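Side-chain contacts in possible MarR-transcriptional regulator (Streptomyces coelicolor, PDB 4B8X), which probably binds DNA as a winged-helix transcriptional regulator of the MarR family, though its precise cellular function is unknown: residues 13-16 and 17-20; 40-43 and 44-47. All blocks are in the same frame, centred on the assembly; numbering follows the deposited sequence.

Interaction 1. Residues 13-16 and 17-20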
# COMPACT_ATOMS: atom_id res chain seq x y z
N ILE A 13 -3.18 -0.69 -9.04
CA ILE A 13 -1.97 -0.50 -8.25
C ILE A 13 -2.24 -0.79 -6.77
O ILE A 13 -1.43 -1.45 -6.11
CB ILE A 13 -1.42 0.93 -8.48
CG1 ILE A 13 -0.82 1.06 -9.88
CG2 ILE A 13 -0.39 1.25 -7.41
CD1 ILE A 13 -0.65 2.48 -10.37
N MET A 14 -3.35 -0.28 -6.24
CA MET A 14 -3.73 -0.47 -4.83
C MET A 14 -3.89 -1.96 -4.55
O MET A 14 -3.39 -2.48 -3.55
CB MET A 14 -5.05 0.27 -4.49
CG MET A 14 -4.99 1.80 -4.51
SD MET A 14 -3.93 2.50 -3.22
CE MET A 14 -3.68 4.17 -3.82
N ARG A 15 -4.60 -2.65 -5.43
CA ARG A 15 -4.83 -4.09 -5.25
C ARG A 15 -3.54 -4.86 -5.37
O ARG A 15 -3.30 -5.75 -4.57
CB ARG A 15 -5.90 -4.63 -6.21
CG ARG A 15 -7.33 -4.25 -5.82
CD ARG A 15 -7.75 -4.88 -4.52
NE ARG A 15 -7.70 -6.33 -4.62
CZ ARG A 15 -7.21 -7.17 -3.71
NH1 ARG A 15 -6.70 -6.72 -2.58
NH2 ARG A 15 -7.22 -8.47 -3.95
N ALA A 16 -2.72 -4.56 -6.38
CA ALA A 16 -1.47 -5.29 -6.53
C ALA A 16 -0.61 -5.12 -5.29
O ALA A 16 0.02 -6.08 -4.82
CB ALA A 16 -0.72 -4.81 -7.77
N GLN A 17 -0.55 -3.92 -4.75
CA GLN A 17 0.26 -3.68 -3.57
C GLN A 17 -0.26 -4.50 -2.39
O GLN A 17 0.54 -5.06 -1.63
CB GLN A 17 0.28 -2.18 -3.24
CG GLN A 17 1.21 -1.84 -2.09
CD GLN A 17 0.56 -1.81 -0.72
OE1 GLN A 17 -0.63 -1.95 -0.58
NE2 GLN A 17 1.38 -1.62 0.30
N GLN A 18 -1.58 -4.57 -2.21
CA GLN A 18 -2.19 -5.33 -1.13
C GLN A 18 -1.89 -6.81 -1.24
O GLN A 18 -1.57 -7.47 -0.28
CB GLN A 18 -3.70 -5.10 -1.11
CG GLN A 18 -4.08 -3.74 -0.58
CD GLN A 18 -5.37 -3.21 -1.16
OE1 GLN A 18 -6.24 -3.99 -1.59
NE2 GLN A 18 -5.51 -1.88 -1.22
N ILE A 19 -2.03 -7.32 -2.45
CA ILE A 19 -1.82 -8.73 -2.71
C ILE A 19 -0.35 -9.08 -2.42
O ILE A 19 -0.05 -10.03 -1.68
CB ILE A 19 -2.17 -9.04 -4.17
CG1 ILE A 19 -3.68 -8.91 -4.41
CG2 ILE A 19 -1.68 -10.43 -4.55
CD1 ILE A 19 -4.04 -8.78 -5.89
N LEU A 20 0.58 -8.32 -2.98
CA LEU A 20 1.98 -8.62 -2.79
C LEU A 20 2.42 -8.41 -1.34
O LEU A 20 3.18 -9.22 -0.81
CB LEU A 20 2.85 -7.78 -3.74
CG LEU A 20 2.65 -8.09 -5.22
CD1 LEU A 20 3.51 -7.14 -6.05
CD2 LEU A 20 2.94 -9.53 -5.54
O HOH W 1 -3.00 -0.60 -1.32
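Arg-15 reaches forward along its helix and touches Gln-18 and Ile-19 at once. Its NH1 donates to OE1 of Gln-18 at 2.9 Å, a nearly straight bond (162°). The oxygen lies in the guanidinium plane, and the donor sits on a lone pair of the amide carbonyl. CG1 of Ile-19 packs over one face of the same guanidinium, 3.6 Å from NH2 of Arg-15. The arginine chain is bent at both chi2 and chi3 (-66° and -60°), which folds the group back onto the next turn instead of letting it run outward. Its NH2 also makes a salt bridge with Asp-143 of the second subunit. This turn belongs to helix 5-28, which lies in the dimer interface, as N-terminal helices do in MarR proteins. The tight side holds the buried Ile-13 and Ala-16, and Ile-13 packs on Leu-20 of the second subunit. On the looser side, the partly exposed Gln-17 and Gln-18 are bridged by a water. In the Gln-18 conformer described here, that water accepts from Gln-18 NE2 at 2.8 Å. It donates to Met-14 O and to Gln-17 OE1. Gln-17 also meets Gln-17 of the second subunit.

Interaction 2. Residues 40-43 and 44-47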
# COMPACT_ATOMS: atom_id res chain seq x y z
N ALA A 40 13.97 -1.91 5.96
CA ALA A 40 14.91 -1.08 6.72
C ALA A 40 16.26 -1.80 6.92
O ALA A 40 17.34 -1.19 6.79
CB ALA A 40 14.31 -0.67 8.06
N LEU A 41 16.21 -3.10 7.24
CA LEU A 41 17.43 -3.88 7.38
C LEU A 41 18.19 -3.92 6.06
O LEU A 41 19.42 -3.77 6.04
CB LEU A 41 17.16 -5.30 7.83
CG LEU A 41 16.63 -5.48 9.25
CD1 LEU A 41 16.22 -6.91 9.52
CD2 LEU A 41 17.69 -5.03 10.26
N VAL A 42 17.51 -4.15 4.94
CA VAL A 42 18.20 -4.22 3.65
C VAL A 42 18.89 -2.86 3.40
O VAL A 42 20.04 -2.83 2.96
CB VAL A 42 17.23 -4.54 2.49
CG1 VAL A 42 17.95 -4.40 1.17
CG2 VAL A 42 16.68 -5.94 2.66
N LEU A 43 18.21 -1.74 3.66
CA LEU A 43 18.81 -0.44 3.45
C LEU A 43 20.13 -0.33 4.21
O LEU A 43 21.13 0.16 3.70
CB LEU A 43 17.82 0.63 3.89
CG LEU A 43 18.29 2.09 3.83
CD1 LEU A 43 18.69 2.54 2.44
CD2 LEU A 43 17.22 3.01 4.40
N LEU A 44 20.11 -0.75 5.48
CA LEU A 44 21.34 -0.67 6.28
C LEU A 44 22.48 -1.52 5.69
O LEU A 44 23.63 -1.13 5.77
CB LEU A 44 21.04 -1.04 7.74
CG LEU A 44 20.14 -0.05 8.48
CD1 LEU A 44 19.82 -0.61 9.86
CD2 LEU A 44 20.79 1.33 8.57
N THR A 45 22.17 -2.67 5.10
CA THR A 45 23.19 -3.52 4.51
C THR A 45 23.81 -2.93 3.24
O THR A 45 24.81 -3.47 2.78
CB THR A 45 22.73 -4.96 4.23
OG1 THR A 45 21.74 -4.98 3.19
CG2 THR A 45 22.20 -5.65 5.47
N PHE A 46 23.25 -1.83 2.71
CA PHE A 46 23.85 -1.11 1.58
C PHE A 46 24.43 0.25 2.00
O PHE A 46 24.83 1.04 1.15
CB PHE A 46 22.83 -0.96 0.44
CG PHE A 46 22.62 -2.21 -0.34
CD1 PHE A 46 23.55 -2.63 -1.27
CD2 PHE A 46 21.52 -3.01 -0.11
CE1 PHE A 46 23.35 -3.80 -1.98
CE2 PHE A 46 21.34 -4.20 -0.79
CZ PHE A 46 22.24 -4.58 -1.73
N SER A 47 24.49 0.49 3.31
CA SER A 47 24.98 1.75 3.85
C SER A 47 26.35 1.52 4.45
O SER A 47 26.62 0.47 5.05
CB SER A 47 23.99 2.23 4.92
OG SER A 47 22.68 2.42 4.37
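The backbone of 40-47 winds as a helix, with Leu-44 N bonded to Ala-40 O and Thr-45 N to Leu-41 O, and then tightens: Phe-46 N bonds to Leu-43 O at 3.1 Å and makes only a weak bond to Val-42 O. The hydroxyls of Thr-45 and Ser-47 both turn back onto carbonyls of this last turn. Thr-45 OG1 donates to Val-42 O at 2.8 Å. With chi1 at 68°, OG1 is tucked over its own backbone, close to both N and C, which aims it back at the carbonyl three residues earlier. Ser-47 OG donates to Leu-43 O, also at 2.8 Å. It comes from above the carbonyl plane, while Phe-46 N reaches the same oxygen from the opposite face. Val-42 and Phe-46 lie side by side and point the same way. CG1 of Val-42 meets the edge of the ring, close to its plane, 3.9 Å from CE2 of Phe-46. The ring edge also passes the backbone, with CD2 of Phe-46 3.4 Å from O of Val-42. This turn lies at the C-terminal end of helix 35-45 of the winged-helix domain, a short loop ahead of strand 51-53. Leu-44 packs onto Leu-52 of that strand and Ile-97 of strand 93-97. Leu-41 packs on Val-105 of helix 99-114 and on Leu-75 of helix 65-77. Thr-45 also touches Val-105, and Arg-102 of the same helix. At the end of a helix the last carbonyls lose their regular amide donors. Here two hydroxyls make up part of that loss: Val-42 O takes the Thr-45 hydroxyl beside its weak amide bond, and Leu-43 O takes the Ser-47 hydroxyl beside Phe-46 N.

In the fold
Interactions 1 and 2 lie on successive helices, 5-28 and 35-45, on opposite sides of the centre of the chain. Their centres are 24 Å apart and their nearest atoms about 14 Å apart, so they do not touch. Residues 13-20 face the second subunit and belong to the dimer interface. Residues 40-47 meet no other chain of the assembly. They pack instead within the winged-helix domain, against the sheet and helices 65-77 and 99-114. One contact therefore concerns how the subunits join, and the other how a single domain is built. Helix 65-77, on which Ala-40 and Leu-41 pack, is probably the DNA-recognition helix, as in other MarR proteins.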